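Local coordinates for N-alpha-acetyltransferase 30 (Saccharomyces cerevisiae, PDB 6YGB), which catalyses transfer of the acetyl group from acetyl-CoA to the N-terminal methionine of proteins, as the catalytic subunit of the NatC complex, at residues A[3-8]-A[93-98]; A[60-65]-A[85-90]; A[135-140]-A[150-155]. All coordinates share one frame; numbering follows the deposited sequence.

Contact 1: A[3-8]-A[93-98]; sequences IVYKPL and HGIAKK. With COA (coenzyme A), chain D.
Two backbone N-H groups on the turn that carries I95, the residue that packs on Y5 and I3, make the shortest polar bonds here: G94 N to COA O1A and K97 N to COA O2A, both 2.8 Å. A third, A96 N to COA O4A, is 3.0 Å long and fairly straight, with 156° at the hydrogen. This is the pyrophosphate-binding loop of the GNAT fold, with the R-x-x-G-x-A form of its signature. G94 is the N-cap of helix 95-109, and its positive phi (76°) is a conformation readily adopted by glycine. Between them the three amides reach both phosphates, and the helix dipole would be expected to favour their negative charge.

The side of this turn away from the cofactor rests on strand 3-7, outermost in the sheet within this chain. K98 lays CG over one face of the Y5 ring, offset toward the rim, 3.8 Å from the centroid and 23° off the normal. Its aliphatic chain crosses the tyrosine at about a right angle; it bends at chi2 and the amine leads away. At the rim, Y5 CE2 meets I95 CG2 at 3.9 Å, while I3 CD1 approaches I95 CD1 to 4.1 Å.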
loop_
_atom_site.group_PDB
_atom_site.type_symbol
_atom_site.label_atom_id
_atom_site.label_comp_id
_atom_site.label_asym_id
_atom_site.label_seq_id
_atom_site.Cartn_x
_atom_site.Cartn_y
_atom_site.Cartn_z
ATOM N N ILE A 3 38.347 16.094 -0.712
ATOM C CA ILE A 3 37.054 16.168 -0.036
ATOM C C ILE A 3 37.253 16.204 1.474
ATOM O O ILE A 3 37.990 15.389 2.041
ATOM C CB ILE A 3 36.152 14.991 -0.445
ATOM C CG1 ILE A 3 36.016 14.944 -1.962
ATOM C CG2 ILE A 3 34.791 15.130 0.189
ATOM C CD1 ILE A 3 35.392 16.182 -2.545
ATOM N N VAL A 4 36.567 17.133 2.133
ATOM C CA VAL A 4 36.625 17.286 3.580
ATOM C C VAL A 4 35.211 17.184 4.126
ATOM O O VAL A 4 34.292 17.818 3.600
ATOM C CB VAL A 4 37.267 18.626 3.985
ATOM C CG1 VAL A 4 36.997 18.925 5.449
ATOM C CG2 VAL A 4 38.759 18.597 3.710
ATOM N N TYR A 5 35.036 16.386 5.174
ATOM C CA TYR A 5 33.745 16.209 5.825
ATOM C C TYR A 5 33.775 16.909 7.178
ATOM O O TYR A 5 34.739 16.761 7.937
ATOM C CB TYR A 5 33.417 14.725 5.982
ATOM C CG TYR A 5 33.596 13.941 4.698
ATOM C CD1 TYR A 5 34.834 13.417 4.350
ATOM C CD2 TYR A 5 32.531 13.736 3.829
ATOM C CE1 TYR A 5 35.007 12.712 3.179
ATOM C CE2 TYR A 5 32.696 13.028 2.650
ATOM C CZ TYR A 5 33.936 12.519 2.332
ATOM O OH TYR A 5 34.109 11.812 1.166
ATOM N N LYS A 6 32.726 17.671 7.471
ATOM C CA LYS A 6 32.677 18.504 8.664
ATOM C C LYS A 6 31.236 18.601 9.146
ATOM O O LYS A 6 30.298 18.433 8.359
ATOM C CB LYS A 6 33.246 19.904 8.395
ATOM C CG LYS A 6 32.792 20.506 7.075
ATOM C CD LYS A 6 33.272 21.952 6.893
ATOM C CE LYS A 6 34.793 22.068 6.905
ATOM N NZ LYS A 6 35.279 23.407 6.457
ATOM N N PRO A 7 31.035 18.862 10.434
ATOM C CA PRO A 7 29.678 19.028 10.961
ATOM C C PRO A 7 29.097 20.384 10.588
ATOM O O PRO A 7 29.812 21.339 10.278
ATOM C CB PRO A 7 29.871 18.919 12.481
ATOM C CG PRO A 7 31.227 18.298 12.660
ATOM C CD PRO A 7 32.034 18.789 11.505
ATOM N N LEU A 8 27.768 20.450 10.627
ATOM C CA LEU A 8 27.056 21.680 10.302
ATOM C C LEU A 8 27.317 22.760 11.344
ATOM O O LEU A 8 27.328 22.494 12.548
ATOM C CB LEU A 8 25.555 21.413 10.212
ATOM C CG LEU A 8 24.685 22.669 10.183
ATOM C CD1 LEU A 8 24.625 23.257 8.779
ATOM C CD2 LEU A 8 23.296 22.390 10.729
ATOM N N HIS A 93 32.488 8.953 -6.341
ATOM C CA HIS A 93 33.777 9.062 -5.669
ATOM C C HIS A 93 33.722 8.632 -4.208
ATOM O O HIS A 93 34.636 8.950 -3.440
ATOM C CB HIS A 93 34.310 10.489 -5.764
ATOM C CG HIS A 93 34.661 10.905 -7.155
ATOM N ND1 HIS A 93 35.693 10.332 -7.867
ATOM C CD2 HIS A 93 34.112 11.835 -7.970
ATOM C CE1 HIS A 93 35.765 10.892 -9.060
ATOM N NE2 HIS A 93 34.818 11.809 -9.148
ATOM N N GLY A 94 32.673 7.918 -3.805
ATOM C CA GLY A 94 32.590 7.462 -2.429
ATOM C C GLY A 94 32.217 8.521 -1.421
ATOM O O GLY A 94 32.389 8.310 -0.222
ATOM N N ILE A 95 31.705 9.661 -1.877
ATOM C CA ILE A 95 31.383 10.758 -0.965
ATOM C C ILE A 95 30.150 10.422 -0.136
ATOM O O ILE A 95 30.140 10.591 1.089
ATOM C CB ILE A 95 31.197 12.074 -1.744
ATOM C CG1 ILE A 95 32.478 12.420 -2.504
ATOM C CG2 ILE A 95 30.803 13.197 -0.801
ATOM C CD1 ILE A 95 32.315 13.582 -3.442
ATOM N N ALA A 96 29.085 9.954 -0.794
ATOM C CA ALA A 96 27.871 9.590 -0.071
ATOM C C ALA A 96 28.144 8.490 0.942
ATOM O O ALA A 96 27.661 8.550 2.079
ATOM C CB ALA A 96 26.784 9.150 -1.048
ATOM N N LYS A 97 28.917 7.475 0.546
ATOM C CA LYS A 97 29.264 6.404 1.475
ATOM C C LYS A 97 29.963 6.956 2.707
ATOM O O LYS A 97 29.654 6.561 3.835
ATOM C CB LYS A 97 30.151 5.368 0.786
ATOM C CG LYS A 97 30.689 4.304 1.728
ATOM C CD LYS A 97 31.396 3.192 0.970
ATOM C CE LYS A 97 31.888 2.109 1.920
ATOM N NZ LYS A 97 32.436 0.933 1.191
ATOM N N LYS A 98 30.901 7.879 2.511
ATOM C CA LYS A 98 31.602 8.457 3.648
ATOM C C LYS A 98 30.658 9.284 4.514
ATOM O O LYS A 98 30.784 9.286 5.743
ATOM C CB LYS A 98 32.775 9.306 3.165
ATOM C CG LYS A 98 33.835 9.510 4.225
ATOM C CD LYS A 98 34.292 8.166 4.766
ATOM C CE LYS A 98 35.324 8.328 5.861
ATOM N NZ LYS A 98 35.756 7.004 6.390
HETATM N N1A COA D . 24.544 1.894 -8.938
HETATM C C2A COA D . 24.564 0.959 -7.955
HETATM N N3A COA D . 25.143 1.246 -6.747
HETATM C C4A COA D . 25.697 2.447 -6.530
HETATM C C5A COA D . 25.679 3.372 -7.501
HETATM C C6A COA D . 25.089 3.076 -8.722
HETATM N N6A COA D . 24.800 3.668 -10.054
HETATM N N7A COA D . 26.287 4.488 -7.049
HETATM C C8A COA D . 26.688 4.266 -5.792
HETATM N N9A COA D . 26.324 3.018 -5.488
HETATM C C1B COA D . 26.408 2.205 -4.452
HETATM C C2B COA D . 27.496 1.148 -4.664
HETATM O O2B COA D . 27.335 0.090 -3.664
HETATM C C3B COA D . 28.609 1.837 -4.418
HETATM O O3B COA D . 29.730 0.944 -4.229
HETATM P P3B COA D . 30.473 0.290 -5.532
HETATM O O7A COA D . 31.665 1.146 -5.916
HETATM O O8A COA D . 30.945 -1.102 -5.191
HETATM O O9A COA D . 29.535 0.212 -6.712
HETATM C C4B COA D . 28.219 2.661 -3.057
HETATM O O4B COA D . 26.958 3.006 -3.201
HETATM C C5B COA D . 29.084 3.898 -2.870
HETATM O O5B COA D . 28.588 4.957 -3.718
HETATM P P1A COA D . 29.063 6.576 -3.466
HETATM O O1A COA D . 30.146 6.939 -4.476
HETATM O O2A COA D . 29.578 6.742 -2.069
HETATM O O3A COA D . 27.755 7.574 -3.669
HETATM P P2A COA D . 27.719 9.014 -4.498
HETATM O O4A COA D . 28.459 10.097 -3.730
HETATM O O5A COA D . 28.353 8.838 -5.854
HETATM O O6A COA D . 26.112 9.413 -4.668
HETATM C CBP COA D . 23.756 8.907 -4.090
HETATM C CCP COA D . 25.201 8.383 -4.420
HETATM C CDP COA D . 22.789 7.659 -3.989
HETATM C CEP COA D . 23.750 9.656 -2.722
HETATM C CAP COA D . 23.280 9.865 -5.212
HETATM O OAP COA D . 22.703 9.148 -6.222
HETATM C C9P COA D . 22.271 10.870 -4.657
HETATM O O9P COA D . 22.585 12.015 -4.544
HETATM N N8P COA D . 20.933 10.438 -4.267
HETATM C C7P COA D . 19.976 11.417 -3.735
HETATM C C6P COA D . 18.599 10.762 -3.500
HETATM C C5P COA D . 18.746 9.488 -2.703
HETATM O O5P COA D . 19.012 8.485 -3.262
HETATM N N4P COA D . 18.550 9.486 -1.237
HETATM C C3P COA D . 18.699 8.211 -0.458
HETATM C C2P COA D . 17.483 7.987 0.485
HETATM S S1P COA D . 17.871 8.499 2.207
#

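Contact 2: A[60-65]-A[85-90]. With COA (coenzyme A), chain D.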
loop_
_atom_site.group_PDB
_atom_site.type_symbol
_atom_site.label_atom_id
_atom_site.label_comp_id
_atom_site.label_asym_id
_atom_site.label_seq_id
_atom_site.Cartn_x
_atom_site.Cartn_y
_atom_site.Cartn_z
ATOM N N ILE A 60 32.174 25.678 -0.324
ATOM C CA ILE A 60 30.824 25.290 -0.730
ATOM C C ILE A 60 30.639 23.790 -0.530
ATOM O O ILE A 60 31.552 23.003 -0.828
ATOM C CB ILE A 60 30.538 25.710 -2.184
ATOM C CG1 ILE A 60 29.034 25.696 -2.470
ATOM C CG2 ILE A 60 31.257 24.812 -3.186
ATOM C CD1 ILE A 60 28.673 26.255 -3.845
ATOM N N PRO A 61 29.492 23.352 -0.008
ATOM C CA PRO A 61 29.274 21.913 0.198
ATOM C C PRO A 61 28.713 21.212 -1.024
ATOM O O PRO A 61 27.691 21.634 -1.572
ATOM C CB PRO A 61 28.269 21.877 1.355
ATOM C CG PRO A 61 27.514 23.146 1.213
ATOM C CD PRO A 61 28.464 24.169 0.659
ATOM N N ILE A 62 29.365 20.129 -1.452
ATOM C CA ILE A 62 28.925 19.373 -2.621
ATOM C C ILE A 62 28.184 18.110 -2.232
ATOM O O ILE A 62 27.571 17.471 -3.096
ATOM C CB ILE A 62 30.115 19.030 -3.540
ATOM C CG1 ILE A 62 31.313 18.525 -2.720
ATOM C CG2 ILE A 62 30.490 20.245 -4.362
ATOM C CD1 ILE A 62 31.300 17.038 -2.442
ATOM N N GLY A 63 28.236 17.721 -0.975
ATOM C CA GLY A 63 27.438 16.620 -0.473
ATOM C C GLY A 63 26.986 16.950 0.936
ATOM O O GLY A 63 27.624 17.737 1.651
ATOM N N CYS A 64 25.846 16.367 1.324
ATOM C CA CYS A 64 25.321 16.599 2.665
ATOM C C CYS A 64 24.419 15.444 3.094
ATOM O O CYS A 64 23.888 14.696 2.269
ATOM C CB CYS A 64 24.566 17.927 2.743
ATOM S SG CYS A 64 23.096 17.931 1.751
ATOM N N ILE A 65 24.279 15.288 4.409
ATOM C CA ILE A 65 23.420 14.261 4.993
ATOM C C ILE A 65 22.746 14.881 6.206
ATOM O O ILE A 65 23.362 15.667 6.932
ATOM C CB ILE A 65 24.208 12.981 5.357
ATOM C CG1 ILE A 65 23.255 11.867 5.786
ATOM C CG2 ILE A 65 25.254 13.266 6.433
ATOM C CD1 ILE A 65 23.943 10.568 6.035
ATOM N N ALA A 85 22.337 13.901 -0.170
ATOM C CA ALA A 85 22.522 14.433 -1.512
ATOM C C ALA A 85 24.004 14.627 -1.799
ATOM O O ALA A 85 24.760 15.076 -0.934
ATOM C CB ALA A 85 21.776 15.760 -1.696
ATOM N N VAL A 86 24.408 14.294 -3.021
ATOM C CA VAL A 86 25.760 14.540 -3.508
ATOM C C VAL A 86 25.640 15.219 -4.863
ATOM O O VAL A 86 24.833 14.798 -5.698
ATOM C CB VAL A 86 26.586 13.241 -3.613
ATOM C CG1 VAL A 86 27.830 13.454 -4.464
ATOM C CG2 VAL A 86 26.981 12.754 -2.230
ATOM N N GLU A 87 26.425 16.274 -5.072
ATOM C CA GLU A 87 26.348 17.037 -6.310
ATOM C C GLU A 87 26.647 16.143 -7.507
ATOM O O GLU A 87 27.438 15.199 -7.426
ATOM C CB GLU A 87 27.319 18.217 -6.269
ATOM C CG GLU A 87 27.100 19.242 -7.369
ATOM C CD GLU A 87 27.229 20.671 -6.872
ATOM O OE1 GLU A 87 27.306 20.872 -5.641
ATOM O OE2 GLU A 87 27.252 21.595 -7.714
ATOM N N SER A 88 26.000 16.457 -8.632
ATOM C CA SER A 88 26.058 15.587 -9.804
ATOM C C SER A 88 27.483 15.429 -10.322
ATOM O O SER A 88 27.858 14.358 -10.812
ATOM C CB SER A 88 25.152 16.140 -10.904
ATOM O OG SER A 88 25.538 17.454 -11.261
ATOM N N THR A 89 28.289 16.486 -10.233
ATOM C CA THR A 89 29.663 16.404 -10.718
ATOM C C THR A 89 30.524 15.509 -9.833
ATOM O O THR A 89 31.528 14.962 -10.304
ATOM C CB THR A 89 30.279 17.803 -10.809
ATOM O OG1 THR A 89 29.932 18.554 -9.638
ATOM C CG2 THR A 89 29.769 18.530 -12.039
ATOM N N TYR A 90 30.149 15.337 -8.567
ATOM C CA TYR A 90 30.974 14.616 -7.606
ATOM C C TYR A 90 30.481 13.201 -7.325
ATOM O O TYR A 90 30.982 12.558 -6.400
ATOM C CB TYR A 90 31.067 15.405 -6.300
ATOM C CG TYR A 90 31.924 16.645 -6.408
ATOM C CD1 TYR A 90 31.427 17.810 -6.978
ATOM C CD2 TYR A 90 33.234 16.649 -5.944
ATOM C CE1 TYR A 90 32.211 18.946 -7.086
ATOM C CE2 TYR A 90 34.024 17.781 -6.045
ATOM C CZ TYR A 90 33.508 18.926 -6.614
ATOM O OH TYR A 90 34.294 20.051 -6.712
HETATM N N1A COA D . 24.544 1.894 -8.938
HETATM C C2A COA D . 24.564 0.959 -7.955
HETATM N N3A COA D . 25.143 1.246 -6.747
HETATM C C4A COA D . 25.697 2.447 -6.530
HETATM C C5A COA D . 25.679 3.372 -7.501
HETATM C C6A COA D . 25.089 3.076 -8.722
HETATM N N6A COA D . 24.800 3.668 -10.054
HETATM N N7A COA D . 26.287 4.488 -7.049
HETATM C C8A COA D . 26.688 4.266 -5.792
HETATM N N9A COA D . 26.324 3.018 -5.488
HETATM C C1B COA D . 26.408 2.205 -4.452
HETATM C C2B COA D . 27.496 1.148 -4.664
HETATM O O2B COA D . 27.335 0.090 -3.664
HETATM C C3B COA D . 28.609 1.837 -4.418
HETATM O O3B COA D . 29.730 0.944 -4.229
HETATM P P3B COA D . 30.473 0.290 -5.532
HETATM O O7A COA D . 31.665 1.146 -5.916
HETATM O O8A COA D . 30.945 -1.102 -5.191
HETATM O O9A COA D . 29.535 0.212 -6.712
HETATM C C4B COA D . 28.219 2.661 -3.057
HETATM O O4B COA D . 26.958 3.006 -3.201
HETATM C C5B COA D . 29.084 3.898 -2.870
HETATM O O5B COA D . 28.588 4.957 -3.718
HETATM P P1A COA D . 29.063 6.576 -3.466
HETATM O O1A COA D . 30.146 6.939 -4.476
HETATM O O2A COA D . 29.578 6.742 -2.069
HETATM O O3A COA D . 27.755 7.574 -3.669
HETATM P P2A COA D . 27.719 9.014 -4.498
HETATM O O4A COA D . 28.459 10.097 -3.730
HETATM O O5A COA D . 28.353 8.838 -5.854
HETATM O O6A COA D . 26.112 9.413 -4.668
HETATM C CBP COA D . 23.756 8.907 -4.090
HETATM C CCP COA D . 25.201 8.383 -4.420
HETATM C CDP COA D . 22.789 7.659 -3.989
HETATM C CEP COA D . 23.750 9.656 -2.722
HETATM C CAP COA D . 23.280 9.865 -5.212
HETATM O OAP COA D . 22.703 9.148 -6.222
HETATM C C9P COA D . 22.271 10.870 -4.657
HETATM O O9P COA D . 22.585 12.015 -4.544
HETATM N N8P COA D . 20.933 10.438 -4.267
HETATM C C7P COA D . 19.976 11.417 -3.735
HETATM C C6P COA D . 18.599 10.762 -3.500
HETATM C C5P COA D . 18.746 9.488 -2.703
HETATM O O5P COA D . 19.012 8.485 -3.262
HETATM N N4P COA D . 18.550 9.486 -1.237
HETATM C C3P COA D . 18.699 8.211 -0.458
HETATM C C2P COA D . 17.483 7.987 0.485
HETATM S S1P COA D . 17.871 8.499 2.207
#
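I62 stands over the ring of Y90, the two side chains crossing at about a right angle. Its CG1 lies above the centre of one face, 4.1 Å from the centroid and only 7° off the normal, a CH-pi contact. Chi1 of 45° explains the pose: CG1 is turned between the backbone N and the carbonyl carbon, which swings CG2 over the rim of the same face, 3.5 Å from Y90 CE1. The phenol is fixed at its far end, where Y90 OH is hydrogen-bonded to D52. E87 approaches the same isoleucine from another direction, again nearly perpendicular, and its bent chain sets OE1 3.5 Å from I62 CG2.

Backbone pairing sets the register of these groups. E87 N donates to I62 O at 2.6 Å, and C64 and A85 exchange a reciprocal pair, C64 N to A85 O at 2.8 Å and A85 N to C64 O at 3.0 Å. Between them G63 faces V86 as a non-hydrogen-bonded pair, and with no side chain on G63 the two CA atoms come within 4.0 Å. On their other side I62 and G63 both face A50, forming a classic beta bulge. V86 N, pointing out of the hairpin, binds the pantetheine carbonyl COA O9P at 3.3 Å. An antiparallel hairpin whose second strand offers a backbone amide to the pantetheine arm is characteristic of the acetyl-CoA site of GNAT enzymes.

Contact 3: A[135-140]-A[150-155]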
loop_
_atom_site.group_PDB
_atom_site.type_symbol
_atom_site.label_atom_id
_atom_site.label_comp_id
_atom_site.label_asym_id
_atom_site.label_seq_id
_atom_site.Cartn_x
_atom_site.Cartn_y
_atom_site.Cartn_z
ATOM N N PHE A 135 22.369 -2.825 6.340
ATOM C CA PHE A 135 20.933 -2.583 6.323
ATOM C C PHE A 135 20.210 -3.746 5.651
ATOM O O PHE A 135 20.714 -4.357 4.706
ATOM C CB PHE A 135 20.617 -1.286 5.571
ATOM C CG PHE A 135 20.827 -0.023 6.373
ATOM C CD1 PHE A 135 19.786 0.530 7.102
ATOM C CD2 PHE A 135 22.046 0.636 6.359
ATOM C CE1 PHE A 135 19.960 1.705 7.822
ATOM C CE2 PHE A 135 22.230 1.812 7.078
ATOM C CZ PHE A 135 21.185 2.349 7.809
ATOM N N ILE A 136 19.019 -4.063 6.156
ATOM C CA ILE A 136 18.141 -5.031 5.517
ATOM C C ILE A 136 16.753 -4.418 5.418
ATOM O O ILE A 136 16.406 -3.482 6.140
ATOM C CB ILE A 136 18.084 -6.387 6.258
ATOM C CG1 ILE A 136 17.643 -6.194 7.708
ATOM C CG2 ILE A 136 19.417 -7.115 6.157
ATOM C CD1 ILE A 136 17.533 -7.483 8.482
ATOM N N ARG A 137 15.962 -4.958 4.503
ATOM C CA ARG A 137 14.624 -4.451 4.244
ATOM C C ARG A 137 13.648 -5.045 5.253
ATOM O O ARG A 137 13.508 -6.269 5.343
ATOM C CB ARG A 137 14.213 -4.793 2.813
ATOM C CG ARG A 137 15.312 -4.500 1.810
ATOM C CD ARG A 137 14.943 -4.904 0.395
ATOM N NE ARG A 137 16.084 -4.742 -0.501
ATOM C CZ ARG A 137 16.135 -5.213 -1.741
ATOM N NH1 ARG A 137 15.105 -5.879 -2.243
ATOM N NH2 ARG A 137 17.217 -5.020 -2.478
ATOM N N MET A 138 12.979 -4.187 6.018
ATOM C CA MET A 138 12.026 -4.645 7.018
ATOM C C MET A 138 10.579 -4.435 6.606
ATOM O O MET A 138 9.681 -4.925 7.295
ATOM C CB MET A 138 12.278 -3.944 8.358
ATOM C CG MET A 138 13.605 -4.299 8.986
ATOM S SD MET A 138 13.848 -6.081 9.094
ATOM C CE MET A 138 12.530 -6.538 10.217
ATOM N N LYS A 139 10.335 -3.746 5.497
ATOM C CA LYS A 139 8.978 -3.371 5.134
ATOM C C LYS A 139 8.970 -2.868 3.696
ATOM O O LYS A 139 9.977 -2.351 3.203
ATOM C CB LYS A 139 8.455 -2.293 6.089
ATOM C CG LYS A 139 6.965 -2.078 6.100
ATOM C CD LYS A 139 6.623 -1.090 7.206
ATOM C CE LYS A 139 5.140 -0.821 7.295
ATOM N NZ LYS A 139 4.868 0.104 8.426
ATOM N N ARG A 140 7.831 -3.041 3.029
ATOM C CA ARG A 140 7.600 -2.473 1.705
ATOM C C ARG A 140 6.293 -1.699 1.760
ATOM O O ARG A 140 5.274 -2.237 2.206
ATOM C CB ARG A 140 7.544 -3.559 0.618
ATOM C CG ARG A 140 7.464 -3.013 -0.814
ATOM C CD ARG A 140 7.233 -4.130 -1.836
ATOM N NE ARG A 140 7.202 -3.646 -3.218
ATOM C CZ ARG A 140 8.161 -3.872 -4.111
ATOM N NH1 ARG A 140 9.229 -4.581 -3.774
ATOM N NH2 ARG A 140 8.055 -3.397 -5.343
ATOM N N ASP A 150 6.951 2.076 -5.078
ATOM C CA ASP A 150 6.935 1.664 -3.684
ATOM C C ASP A 150 8.215 2.091 -2.975
ATOM O O ASP A 150 9.178 2.566 -3.583
ATOM C CB ASP A 150 6.772 0.147 -3.564
ATOM C CG ASP A 150 5.468 -0.354 -4.140
ATOM O OD1 ASP A 150 4.631 0.479 -4.545
ATOM O OD2 ASP A 150 5.276 -1.591 -4.190
ATOM N N ALA A 151 8.222 1.893 -1.664
ATOM C CA ALA A 151 9.386 2.168 -0.843
ATOM C C ALA A 151 9.798 0.912 -0.102
ATOM O O ALA A 151 8.985 0.015 0.124
ATOM C CB ALA A 151 9.114 3.277 0.174
ATOM N N PHE A 152 11.072 0.858 0.253
ATOM C CA PHE A 152 11.574 -0.093 1.228
ATOM C C PHE A 152 11.917 0.670 2.493
ATOM O O PHE A 152 12.425 1.794 2.432
ATOM C CB PHE A 152 12.819 -0.830 0.730
ATOM C CG PHE A 152 12.532 -1.947 -0.222
ATOM C CD1 PHE A 152 11.508 -2.845 0.025
ATOM C CD2 PHE A 152 13.298 -2.106 -1.364
ATOM C CE1 PHE A 152 11.247 -3.879 -0.853
ATOM C CE2 PHE A 152 13.043 -3.140 -2.246
ATOM C CZ PHE A 152 12.016 -4.024 -1.992
ATOM N N LYS A 153 11.620 0.064 3.631
ATOM C CA LYS A 153 12.058 0.563 4.922
ATOM C C LYS A 153 13.289 -0.242 5.312
ATOM O O LYS A 153 13.226 -1.475 5.390
ATOM C CB LYS A 153 10.948 0.418 5.961
ATOM C CG LYS A 153 11.236 1.039 7.321
ATOM C CD LYS A 153 10.019 0.907 8.224
ATOM C CE LYS A 153 10.163 1.743 9.477
ATOM N NZ LYS A 153 8.874 1.848 10.211
ATOM N N LEU A 154 14.406 0.448 5.521
ATOM C CA LEU A 154 15.685 -0.180 5.824
ATOM C C LEU A 154 16.069 0.110 7.269
ATOM O O LEU A 154 15.982 1.261 7.718
ATOM C CB LEU A 154 16.778 0.326 4.877
ATOM C CG LEU A 154 16.506 0.174 3.380
ATOM C CD1 LEU A 154 17.673 0.682 2.531
ATOM C CD2 LEU A 154 16.201 -1.271 3.058
ATOM N N ILE A 155 16.506 -0.924 7.987
ATOM C CA ILE A 155 16.922 -0.789 9.377
ATOM C C ILE A 155 18.273 -1.463 9.561
ATOM O O ILE A 155 18.504 -2.562 9.049
ATOM C CB ILE A 155 15.870 -1.365 10.344
ATOM C CG1 ILE A 155 14.673 -0.422 10.406
ATOM C CG2 ILE A 155 16.447 -1.538 11.747
ATOM C CD1 ILE A 155 13.359 -1.121 10.546
#
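Chi1 of -46° on R137 sets CG beside its backbone N, and the extended run to NE then carries the arm across F152, whose own chi1 of -79° presents a ring face to it. R137 CD sits over the centre of that face, 3.6 Å from the centroid, in a CH-pi contact, and the guanidinium follows the ring with its plane inclined by 23°. R137 CG also lies alongside L154 CD2 at 3.6 Å. R140, also extended, leaves the same face of the sheet and runs past the F152 ring on the side away from R137. Its NE donates to D150 OD2 at 3.0 Å in a salt bridge, with the acceptor in the guanidinium plane and on the anti lone pair of the carboxylate, while R140 NH1 comes obliquely to F152 CZ at 3.4 Å.

The two strands form the C-terminal antiparallel hairpin of the GNAT fold, with 136-141 outermost within this chain. Its ladder is irregular: M138 N donates to K153 O at 2.8 Å, but K153 N turns to K139 O, so R137 faces L154 and R140 faces F152 with one extra residue on the first strand, a beta bulge. On the face of I136 and I155, M138 CG packs on I155 CD1 at 3.5 Å, the two crossing at about a right angle.

R137 NE forms a salt bridge with E131, and R137 NH1 and R140 NH1 donate to D458 O and L457 O, respectively, of the N-alpha-acetyltransferase 35 chain, whose L457 also packs on F152. D150 keeps its second oxygen, OD1, for the backbone N of R143. At the opposite end of the hairpin, F135 CD1 touches L154 CB at 3.7 Å.

Contacts 1 and 2 are neighbours, their centres about 8 Å apart, and share the cofactor: I95 packs on both I62 and Y90, and the loop that follows strand 76-86 leads into helix 95-109. Contact 2 is buried and combines strand pairing with apolar packing, whereas contact 1 lies at the surface, where strand and helix meet chiefly through side chains, without backbone pairing, and the polar bonds go to coenzyme A. Contact 3 belongs to the same sheet but sits on the opposite side of the chain's centre, about 24 Å from contact 1 and 25 Å from contact 2, centre to centre. Partly buried, it adds charged side chains to strand pairing and faces another subunit instead of the cofactor.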